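Side-chain contacts in variant surface glycoprotein MITat 1.13 (Trypanosoma brucei, PDB 6Z8H), which probably forms, as a GPI-anchored dimer, part of the dense surface coat by which the parasite escapes host immunity through antigenic switching: residues Pro107-Gln110 against Ala111-Lys115; Leu145-Thr148 against Lys149-Arg153; Ala270-Ala274 against Gly275-Pro279; Glu335-Thr338 against Lys339-Asp343; Asp373-Ala376 against Arg377-Gln381. All coordinates share one frame; numbering follows the deposited sequence.

The five contacts are all local, each between residues a few positions apart, and they sample an elongated molecule from end to end. Contacts 1 and 3 lie nearest the middle, their centres 12 Å apart, and they touch: CD1 of L108 packs on CB of A274 at 3.5 Å. Contact 2 leads into an outer strand of the β-sheet at one end, its centre about 86 Å from that of contact 4 and 92 Å from that of contact 5, on the opposite side of the chain's centre. Contacts 4 and 5 are about 25 Å apart between centres. Contacts 1, 2 and 5 also meet the second subunit, while K115 of contact 1 touches an N-acetylglucosamine of an attached glycan.

Contact 1. Residues Pro107-Gln110 against Ala111-Lys115; sequences PLVQ and AAISK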
loop_
_atom_site.group_PDB
_atom_site.type_symbol
_atom_site.label_atom_id
_atom_site.label_comp_id
_atom_site.label_asym_id
_atom_site.label_seq_id
_atom_site.Cartn_x
_atom_site.Cartn_y
_atom_site.Cartn_z
ATOM N N PRO A 107 6.326 -3.177 6.830
ATOM C CA PRO A 107 5.636 -2.040 7.482
ATOM C C PRO A 107 6.238 -0.682 7.130
ATOM O O PRO A 107 5.535 0.335 7.179
ATOM C CB PRO A 107 5.772 -2.342 8.982
ATOM C CG PRO A 107 6.973 -3.284 9.072
ATOM C CD PRO A 107 6.923 -4.108 7.814
ATOM N N LEU A 108 7.530 -0.627 6.815
ATOM C CA LEU A 108 8.142 0.637 6.407
ATOM C C LEU A 108 7.644 1.062 5.032
ATOM O O LEU A 108 7.336 2.238 4.814
ATOM C CB LEU A 108 9.661 0.460 6.412
ATOM C CG LEU A 108 10.256 0.086 7.769
ATOM C CD1 LEU A 108 11.722 -0.314 7.616
ATOM C CD2 LEU A 108 10.125 1.211 8.768
ATOM N N VAL A 109 7.519 0.125 4.098
ATOM C CA VAL A 109 7.002 0.432 2.773
ATOM C C VAL A 109 5.541 0.821 2.861
ATOM O O VAL A 109 5.118 1.809 2.246
ATOM C CB VAL A 109 7.228 -0.754 1.826
ATOM C CG1 VAL A 109 6.506 -0.553 0.500
ATOM C CG2 VAL A 109 8.705 -0.985 1.611
ATOM N N GLN A 110 4.774 0.128 3.699
ATOM C CA GLN A 110 3.368 0.466 3.873
ATOM C C GLN A 110 3.219 1.869 4.435
ATOM O O GLN A 110 2.364 2.633 3.974
ATOM C CB GLN A 110 2.680 -0.539 4.793
ATOM C CG GLN A 110 2.428 -1.931 4.185
ATOM C CD GLN A 110 2.056 -2.978 5.211
ATOM O OE1 GLN A 110 2.293 -2.812 6.420
ATOM N NE2 GLN A 110 1.483 -4.077 4.737
ATOM N N ALA A 111 4.041 2.236 5.431
ATOM C CA ALA A 111 3.941 3.571 6.020
ATOM C C ALA A 111 4.272 4.652 5.000
ATOM O O ALA A 111 3.642 5.721 4.995
ATOM C CB ALA A 111 4.861 3.649 7.239
ATOM N N ALA A 112 5.238 4.382 4.113
ATOM C CA ALA A 112 5.616 5.358 3.095
ATOM C C ALA A 112 4.531 5.492 2.031
ATOM O O ALA A 112 4.207 6.609 1.600
ATOM C CB ALA A 112 6.944 4.956 2.470
ATOM N N ILE A 113 3.941 4.385 1.603
ATOM C CA ILE A 113 2.857 4.450 0.629
ATOM C C ILE A 113 1.723 5.317 1.162
ATOM O O ILE A 113 1.203 6.211 0.472
ATOM C CB ILE A 113 2.330 3.048 0.286
ATOM C CG1 ILE A 113 3.380 2.264 -0.508
ATOM C CG2 ILE A 113 0.983 3.170 -0.443
ATOM C CD1 ILE A 113 3.063 0.773 -0.599
ATOM N N SER A 114 1.327 5.088 2.412
ATOM C CA SER A 114 0.175 5.823 2.923
ATOM C C SER A 114 0.489 7.304 3.064
ATOM O O SER A 114 -0.354 8.150 2.752
ATOM C CB SER A 114 -0.280 5.254 4.253
ATOM O OG SER A 114 0.610 5.561 5.291
ATOM N N LYS A 115 1.694 7.645 3.518
ATOM C CA LYS A 115 2.042 9.046 3.743
ATOM C C LYS A 115 2.277 9.790 2.433
ATOM O O LYS A 115 1.840 10.937 2.282
ATOM C CB LYS A 115 3.238 9.093 4.692
ATOM C CG LYS A 115 2.854 8.773 6.127
ATOM C CD LYS A 115 4.053 8.510 7.007
ATOM C CE LYS A 115 3.660 8.336 8.465
ATOM N NZ LYS A 115 4.832 8.538 9.355
#
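V109 and I113 sit one turn apart on helix 78-129, a long helix of the A-type VSG bundle, and their side chains make the tight part of this contact. CG1 of V109 lies trans to the backbone N (chi1 171°) and meets CD1 of I113 at 3.8 Å. Both residues are β-branched and apolar, which suits a face packed on T49 of helix 34-75; I113 also packs on I113 of the second subunit. A112, buried and small, lets helix 260-273 come close through A267 and L268, while L108 fills the same side against I271.

Q110 lies on the exposed side. Its extended chain runs back over the preceding turn, OE1 lying 3.6 Å from CA of P107, and comes about 4 Å from a sulfate ion, probably from the crystallisation liquor. P107 is exposed too; lacking an N-H, it cannot bond to the turn before, and the helix kinks there. Its carbonyl still takes the N-H of A111.

Regular i to i+4 bonds run throughout. S114 adds a side-chain bond: OG donates to O of A111 at 3.1 Å, from above the carbonyl plane, and K115 N reaches that same oxygen from the same face.

Contact 2. Residues Leu145-Thr148 against Lys149-Arg153; sequences LRLT and KTKFR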
loop_
_atom_site.group_PDB
_atom_site.type_symbol
_atom_site.label_atom_id
_atom_site.label_comp_id
_atom_site.label_asym_id
_atom_site.label_seq_id
_atom_site.Cartn_x
_atom_site.Cartn_y
_atom_site.Cartn_z
ATOM N N LEU A 145 -24.282 55.053 -8.488
ATOM C CA LEU A 145 -23.587 54.123 -7.599
ATOM C C LEU A 145 -24.544 53.129 -6.944
ATOM O O LEU A 145 -24.174 52.475 -5.955
ATOM C CB LEU A 145 -22.809 54.878 -6.518
ATOM C CG LEU A 145 -21.496 55.608 -6.830
ATOM C CD1 LEU A 145 -20.382 54.607 -7.076
ATOM C CD2 LEU A 145 -21.612 56.599 -7.986
ATOM N N ARG A 146 -25.758 52.982 -7.479
ATOM C CA ARG A 146 -26.604 51.871 -7.066
ATOM C C ARG A 146 -25.973 50.534 -7.502
ATOM O O ARG A 146 -25.107 50.472 -8.384
ATOM C CB ARG A 146 -28.022 52.032 -7.605
ATOM C CG ARG A 146 -28.712 53.289 -7.063
ATOM C CD ARG A 146 -30.204 53.319 -7.399
ATOM N NE ARG A 146 -30.939 54.367 -6.690
ATOM C CZ ARG A 146 -32.211 54.655 -6.924
ATOM N NH1 ARG A 146 -32.887 53.956 -7.830
ATOM N NH2 ARG A 146 -32.808 55.642 -6.258
ATOM N N LEU A 147 -26.405 49.448 -6.866
ATOM C CA LEU A 147 -25.765 48.157 -7.089
ATOM C C LEU A 147 -26.820 47.069 -7.173
ATOM O O LEU A 147 -27.676 46.956 -6.289
ATOM C CB LEU A 147 -24.762 47.854 -5.963
ATOM C CG LEU A 147 -23.792 46.682 -6.149
ATOM C CD1 LEU A 147 -23.075 46.820 -7.460
ATOM C CD2 LEU A 147 -22.826 46.676 -4.994
ATOM N N THR A 148 -26.739 46.275 -8.241
ATOM C CA THR A 148 -27.401 44.982 -8.315
ATOM C C THR A 148 -26.405 44.012 -8.919
ATOM O O THR A 148 -25.300 44.389 -9.316
ATOM C CB THR A 148 -28.674 44.978 -9.181
ATOM O OG1 THR A 148 -28.317 45.014 -10.571
ATOM C CG2 THR A 148 -29.617 46.118 -8.803
ATOM N N LYS A 149 -26.825 42.758 -9.033
ATOM C CA LYS A 149 -25.942 41.749 -9.595
ATOM C C LYS A 149 -25.448 42.109 -10.987
ATOM O O LYS A 149 -24.354 41.694 -11.379
ATOM C CB LYS A 149 -26.637 40.381 -9.605
ATOM C CG LYS A 149 -25.945 39.275 -10.429
ATOM C CD LYS A 149 -24.728 38.737 -9.769
ATOM C CE LYS A 149 -24.053 37.672 -10.630
ATOM N NZ LYS A 149 -24.910 36.483 -10.914
ATOM N N THR A 150 -26.221 42.869 -11.756
ATOM C CA THR A 150 -25.807 43.114 -13.126
ATOM C C THR A 150 -24.571 43.999 -13.236
ATOM O O THR A 150 -23.995 44.091 -14.326
ATOM C CB THR A 150 -26.971 43.717 -13.916
ATOM O OG1 THR A 150 -27.198 45.060 -13.505
ATOM C CG2 THR A 150 -28.263 42.953 -13.700
ATOM N N LYS A 151 -24.158 44.667 -12.166
ATOM C CA LYS A 151 -22.922 45.436 -12.196
ATOM C C LYS A 151 -21.701 44.610 -11.820
ATOM O O LYS A 151 -20.571 45.112 -11.901
ATOM C CB LYS A 151 -23.036 46.673 -11.305
ATOM C CG LYS A 151 -24.113 47.665 -11.792
ATOM C CD LYS A 151 -24.080 48.980 -11.053
ATOM C CE LYS A 151 -25.128 49.979 -11.563
ATOM N NZ LYS A 151 -24.960 51.294 -10.917
ATOM N N PHE A 152 -21.895 43.343 -11.455
ATOM C CA PHE A 152 -20.785 42.413 -11.245
ATOM C C PHE A 152 -20.501 41.760 -12.584
ATOM O O PHE A 152 -21.152 40.788 -12.975
ATOM C CB PHE A 152 -21.144 41.354 -10.221
ATOM C CG PHE A 152 -21.194 41.858 -8.818
ATOM C CD1 PHE A 152 -22.266 42.620 -8.363
ATOM C CD2 PHE A 152 -20.147 41.606 -7.953
ATOM C CE1 PHE A 152 -22.302 43.042 -7.049
ATOM C CE2 PHE A 152 -20.185 42.026 -6.658
ATOM C CZ PHE A 152 -21.241 42.750 -6.204
ATOM N N ARG A 153 -19.548 42.319 -13.328
ATOM C CA ARG A 153 -19.304 41.749 -14.645
ATOM C C ARG A 153 -18.346 40.567 -14.570
ATOM O O ARG A 153 -18.519 39.572 -15.283
ATOM C CB ARG A 153 -18.795 42.789 -15.628
ATOM C CG ARG A 153 -18.991 42.313 -17.060
ATOM C CD ARG A 153 -18.409 43.269 -18.060
ATOM N NE ARG A 153 -16.995 43.031 -18.322
ATOM C CZ ARG A 153 -16.529 42.083 -19.130
ATOM N NH1 ARG A 153 -17.365 41.255 -19.740
ATOM N NH2 ARG A 153 -15.223 41.960 -19.318
#
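K151 reaches back along the chain to R146, its NZ donating to the backbone O of R146 at 2.7 Å from above the carbonyl plane. The lysine chain, extended beyond CG, carries the ammonium across the turn. The same NZ also forms a salt bridge with D144 OD1 and a hydrogen bond to F140 O, so several oxygens hold it in place. Nearer the backbone, CB of K151 rests on CD1 of L147 at 3.8 Å. That L147 methyl also meets CE1 of F152 at 3.9 Å, the two side chains crossing at about a right angle.

T148 opens the turn: with OG1 between its backbone N and carbonyl carbon (chi1 75°), its short hydroxyl side chain faces the N-H of T150 and accepts it at 3.2 Å, the geometry of an ST turn. OG1 also lies 3.1 Å from OG1 of T150, the two threonines side by side and pointing the same way. The T148 carbonyl accepts the N-H of K151 at 3.1 Å and lies at the edge of the F152 ring, close to its plane. With F152 N bonded to K149 O at 3.0 Å, these bonds make up the short 3-10 turn of residues 149-151, leading into strand 152-155, an outermost strand of this chain's antiparallel five-stranded sheet.

Farther out, I138 of the adjoining strand 135-139 packs on both L147 and F152. K149 turns to the second subunit, where its NZ bonds to I249 O and H250 ND1, and its backbone N to N240 OD1 of that subunit.

Contact 3. Residues Ala270-Ala274 against Gly275-Pro279; sequences AIRSA and GASTP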
loop_
_atom_site.group_PDB
_atom_site.type_symbol
_atom_site.label_atom_id
_atom_site.label_comp_id
_atom_site.label_asym_id
_atom_site.label_seq_id
_atom_site.Cartn_x
_atom_site.Cartn_y
_atom_site.Cartn_z
ATOM N N ALA A 270 13.083 6.482 6.438
ATOM C CA ALA A 270 12.986 5.358 7.372
ATOM C C ALA A 270 13.302 4.027 6.705
ATOM O O ALA A 270 13.863 3.122 7.341
ATOM C CB ALA A 270 11.590 5.301 7.993
ATOM N N ILE A 271 12.939 3.883 5.432
ATOM C CA ILE A 271 13.244 2.656 4.721
ATOM C C ILE A 271 14.747 2.532 4.554
ATOM O O ILE A 271 15.337 1.482 4.823
ATOM C CB ILE A 271 12.527 2.603 3.362
ATOM C CG1 ILE A 271 11.010 2.643 3.520
ATOM C CG2 ILE A 271 12.950 1.333 2.594
ATOM C CD1 ILE A 271 10.287 2.793 2.200
ATOM N N ARG A 272 15.397 3.618 4.134
ATOM C CA ARG A 272 16.843 3.599 3.933
ATOM C C ARG A 272 17.583 3.380 5.248
ATOM O O ARG A 272 18.548 2.610 5.307
ATOM C CB ARG A 272 17.282 4.909 3.269
ATOM C CG ARG A 272 16.538 5.216 1.982
ATOM C CD ARG A 272 17.267 6.272 1.156
ATOM N NE ARG A 272 17.446 7.488 1.926
ATOM C CZ ARG A 272 16.566 8.482 1.978
ATOM N NH1 ARG A 272 15.420 8.419 1.309
ATOM N NH2 ARG A 272 16.828 9.543 2.726
ATOM N N SER A 273 17.117 4.003 6.327
ATOM C CA SER A 273 17.817 3.878 7.603
ATOM C C SER A 273 17.776 2.449 8.119
ATOM O O SER A 273 18.717 1.999 8.785
ATOM C CB SER A 273 17.190 4.812 8.636
ATOM O OG SER A 273 17.453 6.159 8.300
ATOM N N ALA A 274 16.715 1.718 7.803
ATOM C CA ALA A 274 16.597 0.320 8.200
ATOM C C ALA A 274 17.342 -0.626 7.264
ATOM O O ALA A 274 17.399 -1.831 7.522
ATOM C CB ALA A 274 15.117 -0.067 8.260
ATOM N N GLY A 275 17.931 -0.107 6.197
ATOM C CA GLY A 275 18.534 -0.950 5.186
ATOM C C GLY A 275 17.557 -1.831 4.457
ATOM O O GLY A 275 17.918 -2.952 4.062
ATOM N N ALA A 276 16.321 -1.365 4.284
ATOM C CA ALA A 276 15.222 -2.180 3.784
ATOM C C ALA A 276 14.805 -1.829 2.361
ATOM O O ALA A 276 13.711 -2.221 1.930
ATOM C CB ALA A 276 14.024 -2.067 4.722
ATOM N N SER A 277 15.653 -1.102 1.622
ATOM C CA SER A 277 15.269 -0.657 0.291
ATOM C C SER A 277 15.232 -1.774 -0.736
ATOM O O SER A 277 14.511 -1.662 -1.724
ATOM C CB SER A 277 16.220 0.439 -0.192
ATOM O OG SER A 277 16.215 1.579 0.651
ATOM N N THR A 278 15.992 -2.848 -0.552
ATOM C CA THR A 278 16.115 -3.886 -1.577
ATOM C C THR A 278 16.036 -5.251 -0.913
ATOM O O THR A 278 17.005 -6.023 -0.927
ATOM C CB THR A 278 17.425 -3.765 -2.368
ATOM O OG1 THR A 278 18.569 -3.762 -1.488
ATOM C CG2 THR A 278 17.477 -2.492 -3.232
ATOM N N PRO A 279 14.895 -5.577 -0.323
ATOM C CA PRO A 279 14.757 -6.868 0.369
ATOM C C PRO A 279 14.706 -8.036 -0.593
ATOM O O PRO A 279 14.234 -7.952 -1.719
ATOM C CB PRO A 279 13.418 -6.735 1.102
ATOM C CG PRO A 279 12.626 -5.780 0.220
ATOM C CD PRO A 279 13.652 -4.780 -0.310
#
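I271 and R272 offer their backbone carbonyls to the residues that follow helix 260-273, ending it in a Schellman motif. G275 comes first: its N donates to O of R272 at 2.9 Å, from well above the carbonyl plane. It has a positive phi (64°), which glycine takes up readily because it has no β-carbon to crowd O of A274.

A276 supplies the second bond, from its N to O of I271 at 3.1 Å, with an N-H...O angle of 167°. Its methyl is small enough to fit beside the helix end, 4.2 Å from CG2 of I271 and equally far from CB of A274. That I271 branch faces the outgoing chain and also touches the A276 backbone.

S277 follows; its OG touches CG2 of I271 (3.8 Å) and CG of R272 (3.9 Å), which lie about at right angles as seen from it. The R272 chain then bends away, and its guanidinium group is held by a salt bridge to E183 and a hydrogen bond to Y48 OH.

T278 and P279 carry the chain off the helix end. I271, A276 and P279 pack on L108, A105 and L102 of helix 78-129, whereas S277 and P279 meet Y48 and Y52 of helix 34-75.

Contact 4. Residues Glu335-Thr338 against Lys339-Asp343; sequences EYNT and KTWKD
The first turn of helix 336-345 is a wide π-type turn, with E335 at the N-cap position, and it brings an aromatic pair five residues apart into contact. The backbone O of E335 accepts two N-H groups: K339 N at 2.9 Å, spanning four residues, and, in the carbonyl plane, T340 N at 3.0 Å, spanning five. W341 N repeats the five-residue span in its bond to O of Y336, also at 3.0 Å. An α-turn would make these two longer bonds span four residues; the extra residue sets W341 beside Y336.

The two rings make a T-shaped stack. W341 turns the edge of its five-membered ring, with CD1 and NE1, toward one face of the phenol. The planes stand at 82° and the centroids are 4.7 Å apart. NE1 of W341 comes to 3.2 Å from CZ of Y336, while CD1 lies 3.7 Å above the phenol plane, offset toward the rim. A chi1 of 179° carries the Y336 ring to this place. A tyrosine suits the site on two counts: its face receives the indole edge, and its OH hydrogen-bonds to I284 O. N337 has a similar anchor, ND2 to T285 O, and its amide lies nearly parallel to the indole, with planes 14° apart.

On the exposed side E335 and K339 run alongside each other, CB to CG at 3.8 Å, though their charged atoms do not touch.

W341 packs on A65, K68 and L69 of helix 34-75; Y336 lies on L87 of helix 78-129 and meets the ring of F287 in helix 287-291.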
loop_
_atom_site.group_PDB
_atom_site.type_symbol
_atom_site.label_atom_id
_atom_site.label_comp_id
_atom_site.label_asym_id
_atom_site.label_seq_id
_atom_site.Cartn_x
_atom_site.Cartn_y
_atom_site.Cartn_z
ATOM N N GLU A 335 27.520 -24.477 -15.071
ATOM C CA GLU A 335 26.405 -25.271 -15.561
ATOM C C GLU A 335 25.294 -25.393 -14.521
ATOM O O GLU A 335 24.404 -26.219 -14.679
ATOM C CB GLU A 335 26.891 -26.652 -16.026
ATOM C CG GLU A 335 27.917 -26.608 -17.142
ATOM C CD GLU A 335 28.177 -27.958 -17.781
ATOM O OE1 GLU A 335 28.194 -28.982 -17.066
ATOM O OE2 GLU A 335 28.379 -27.999 -19.015
ATOM N N TYR A 336 25.324 -24.572 -13.466
ATOM C CA TYR A 336 24.356 -24.697 -12.379
ATOM C C TYR A 336 22.925 -24.541 -12.872
ATOM O O TYR A 336 22.014 -25.219 -12.376
ATOM C CB TYR A 336 24.660 -23.641 -11.313
ATOM C CG TYR A 336 23.746 -23.599 -10.104
ATOM C CD1 TYR A 336 23.623 -24.697 -9.263
ATOM C CD2 TYR A 336 23.033 -22.443 -9.787
ATOM C CE1 TYR A 336 22.809 -24.653 -8.153
ATOM C CE2 TYR A 336 22.226 -22.394 -8.672
ATOM C CZ TYR A 336 22.109 -23.510 -7.862
ATOM O OH TYR A 336 21.319 -23.479 -6.757
ATOM N N ASN A 337 22.708 -23.652 -13.841
ATOM C CA ASN A 337 21.390 -23.433 -14.416
ATOM C C ASN A 337 21.167 -24.211 -15.705
ATOM O O ASN A 337 20.064 -24.721 -15.933
ATOM C CB ASN A 337 21.198 -21.941 -14.682
ATOM C CG ASN A 337 21.377 -21.100 -13.419
ATOM O OD1 ASN A 337 22.405 -20.419 -13.263
ATOM N ND2 ASN A 337 20.392 -21.165 -12.495
ATOM N N THR A 338 22.195 -24.335 -16.552
ATOM C CA THR A 338 22.009 -25.015 -17.825
ATOM C C THR A 338 21.931 -26.528 -17.672
ATOM O O THR A 338 21.370 -27.187 -18.553
ATOM C CB THR A 338 23.128 -24.643 -18.798
ATOM O OG1 THR A 338 24.402 -24.912 -18.195
ATOM C CG2 THR A 338 23.038 -23.178 -19.178
ATOM N N LYS A 339 22.463 -27.090 -16.584
ATOM C CA LYS A 339 22.459 -28.540 -16.394
ATOM C C LYS A 339 21.882 -28.919 -15.026
ATOM O O LYS A 339 20.925 -29.700 -14.943
ATOM C CB LYS A 339 23.869 -29.124 -16.572
ATOM C CG LYS A 339 24.455 -28.884 -17.947
ATOM C CD LYS A 339 23.971 -29.899 -18.981
ATOM C CE LYS A 339 25.151 -30.425 -19.806
ATOM N NZ LYS A 339 24.734 -31.254 -20.980
ATOM N N THR A 340 22.412 -28.349 -13.939
ATOM C CA THR A 340 22.015 -28.844 -12.620
ATOM C C THR A 340 20.525 -28.631 -12.384
ATOM O O THR A 340 19.815 -29.545 -11.974
ATOM C CB THR A 340 22.809 -28.174 -11.497
ATOM O OG1 THR A 340 24.188 -28.094 -11.854
ATOM C CG2 THR A 340 22.680 -28.969 -10.205
ATOM N N TRP A 341 20.040 -27.416 -12.604
ATOM C CA TRP A 341 18.622 -27.158 -12.381
ATOM C C TRP A 341 17.745 -27.823 -13.431
ATOM O O TRP A 341 16.589 -28.163 -13.146
ATOM C CB TRP A 341 18.354 -25.651 -12.276
ATOM C CG TRP A 341 18.443 -25.199 -10.854
ATOM C CD1 TRP A 341 19.492 -24.574 -10.250
ATOM C CD2 TRP A 341 17.467 -25.421 -9.835
ATOM N NE1 TRP A 341 19.218 -24.379 -8.913
ATOM C CE2 TRP A 341 17.969 -24.872 -8.638
ATOM C CE3 TRP A 341 16.208 -26.009 -9.823
ATOM C CZ2 TRP A 341 17.253 -24.914 -7.436
ATOM C CZ3 TRP A 341 15.502 -26.043 -8.636
ATOM C CH2 TRP A 341 16.015 -25.479 -7.466
ATOM N N LYS A 342 18.274 -28.034 -14.617
ATOM C CA LYS A 342 17.544 -28.788 -15.636
ATOM C C LYS A 342 17.409 -30.230 -15.123
ATOM O O LYS A 342 16.339 -30.750 -15.238
ATOM C CB LYS A 342 18.231 -28.659 -16.997
ATOM C CG LYS A 342 17.873 -27.386 -17.742
ATOM C CD LYS A 342 16.376 -27.240 -17.948
ATOM C CE LYS A 342 15.980 -26.170 -18.939
ATOM N NZ LYS A 342 14.552 -25.788 -18.812
ATOM N N ASP A 343 18.477 -30.845 -14.611
ATOM C CA ASP A 343 18.398 -32.211 -14.116
ATOM C C ASP A 343 17.467 -32.302 -12.907
ATOM O O ASP A 343 16.748 -33.295 -12.738
ATOM C CB ASP A 343 19.800 -32.708 -13.767
ATOM C CG ASP A 343 20.671 -32.901 -14.989
ATOM O OD1 ASP A 343 20.138 -32.850 -16.121
ATOM O OD2 ASP A 343 21.892 -33.088 -14.819
#

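Contact 5. Residues Asp373-Ala376 against Arg377-Gln381; sequences DAIA and RLLLQ
D373 swings CG anti to its backbone N (chi1 -165°), and R377, one turn later, runs extended from CG to NE; a chi4 of -96° then turns the guanidinium roughly square to its chain, so that OD1 meets its edge at NE. NE of R377 donates to OD1 of D373 at 3.0 Å in a salt bridge, with a weaker bond to OD2. OD1 lies in the guanidinium plane, yet NE approaches it from above the carboxylate plane, because the two flat groups are turned 79° against each other. A water completes a small ring of bonds: it donates to OD2 of D373 at 2.8 Å and accepts from NH2 of R377 at 3.0 Å.

This i to i+4 pairing is a classic intrahelical salt bridge, here within helix 368-383, near the end of the modelled chain. The backbone beneath it is regular, each N-H from R377 to L380 bonding to the carbonyl four residues earlier. Round the helix, I375 and L379 lie side by side, CG2 of the first 4.0 Å from CD1 of the second. Apolar branched chains fit this buried face: I375 packs on T71 and L74 of helix 34-75, and L379 on A73 of the second subunit. A376 is small where M299 of the second subunit presses in, and A374 where strand 348-351 passes.

The outer end of R377 links two chains. Its NH1 forms salt bridges to E357 and to E311 of the second subunit; K302 of that subunit brings a like charge near, which the carboxylates probably offset.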
loop_
_atom_site.group_PDB
_atom_site.type_symbol
_atom_site.label_atom_id
_atom_site.label_comp_id
_atom_site.label_asym_id
_atom_site.label_seq_id
_atom_site.Cartn_x
_atom_site.Cartn_y
_atom_site.Cartn_z
ATOM N N ASP A 373 2.511 -34.010 -2.331
ATOM C CA ASP A 373 1.957 -35.348 -2.514
ATOM C C ASP A 373 3.066 -36.330 -2.870
ATOM O O ASP A 373 3.115 -37.454 -2.353
ATOM C CB ASP A 373 0.913 -35.314 -3.634
ATOM C CG ASP A 373 0.028 -36.523 -3.664
ATOM O OD1 ASP A 373 0.049 -37.310 -2.707
ATOM O OD2 ASP A 373 -0.743 -36.671 -4.634
ATOM N N ALA A 374 3.971 -35.920 -3.762
ATOM C CA ALA A 374 5.067 -36.796 -4.140
ATOM C C ALA A 374 5.929 -37.146 -2.935
ATOM O O ALA A 374 6.363 -38.296 -2.781
ATOM C CB ALA A 374 5.910 -36.149 -5.235
ATOM N N ILE A 375 6.226 -36.160 -2.088
ATOM C CA ILE A 375 7.058 -36.421 -0.916
ATOM C C ILE A 375 6.386 -37.456 -0.016
ATOM O O ILE A 375 7.019 -38.398 0.468
ATOM C CB ILE A 375 7.344 -35.100 -0.174
ATOM C CG1 ILE A 375 8.247 -34.191 -1.016
ATOM C CG2 ILE A 375 7.953 -35.364 1.190
ATOM C CD1 ILE A 375 8.545 -32.845 -0.398
ATOM N N ALA A 376 5.096 -37.278 0.257
ATOM C CA ALA A 376 4.405 -38.256 1.082
ATOM C C ALA A 376 4.468 -39.643 0.456
ATOM O O ALA A 376 4.680 -40.643 1.154
ATOM C CB ALA A 376 2.957 -37.801 1.286
ATOM N N ARG A 377 4.266 -39.725 -0.860
ATOM C CA ARG A 377 4.222 -41.018 -1.538
ATOM C C ARG A 377 5.597 -41.671 -1.555
ATOM O O ARG A 377 5.718 -42.892 -1.367
ATOM C CB ARG A 377 3.660 -40.834 -2.950
ATOM C CG ARG A 377 2.179 -40.450 -2.970
ATOM C CD ARG A 377 1.670 -39.969 -4.350
ATOM N NE ARG A 377 0.218 -39.832 -4.324
ATOM C CZ ARG A 377 -0.637 -40.764 -4.749
ATOM N NH1 ARG A 377 -0.209 -41.887 -5.301
ATOM N NH2 ARG A 377 -1.932 -40.578 -4.643
ATOM N N LEU A 378 6.646 -40.858 -1.731
ATOM C CA LEU A 378 8.009 -41.382 -1.714
ATOM C C LEU A 378 8.381 -41.903 -0.328
ATOM O O LEU A 378 9.070 -42.927 -0.207
ATOM C CB LEU A 378 9.004 -40.298 -2.146
ATOM C CG LEU A 378 8.962 -39.939 -3.627
ATOM C CD1 LEU A 378 9.502 -38.541 -3.857
ATOM C CD2 LEU A 378 9.724 -40.962 -4.446
ATOM N N LEU A 379 7.976 -41.198 0.730
ATOM C CA LEU A 379 8.291 -41.677 2.070
ATOM C C LEU A 379 7.475 -42.920 2.404
ATOM O O LEU A 379 7.971 -43.846 3.068
ATOM C CB LEU A 379 8.072 -40.563 3.089
ATOM C CG LEU A 379 8.977 -39.331 2.980
ATOM C CD1 LEU A 379 8.486 -38.245 3.878
ATOM C CD2 LEU A 379 10.402 -39.697 3.324
ATOM N N LEU A 380 6.221 -42.975 1.949
ATOM C CA LEU A 380 5.411 -44.161 2.198
ATOM C C LEU A 380 6.029 -45.362 1.502
ATOM O O LEU A 380 6.081 -46.466 2.058
ATOM C CB LEU A 380 3.978 -43.925 1.720
ATOM C CG LEU A 380 2.982 -45.074 1.914
ATOM C CD1 LEU A 380 2.912 -45.438 3.381
ATOM C CD2 LEU A 380 1.635 -44.717 1.354
ATOM N N GLN A 381 6.508 -45.162 0.279
ATOM C CA GLN A 381 7.191 -46.233 -0.434
ATOM C C GLN A 381 8.331 -46.802 0.397
ATOM O O GLN A 381 8.522 -48.022 0.464
ATOM C CB GLN A 381 7.729 -45.697 -1.755
ATOM C CG GLN A 381 8.552 -46.715 -2.528
ATOM C CD GLN A 381 7.708 -47.486 -3.527
ATOM O OE1 GLN A 381 6.781 -48.217 -3.151
ATOM N NE2 GLN A 381 8.012 -47.311 -4.816
HETATM O O HOH W 1 -2.987 -37.989 -3.542
#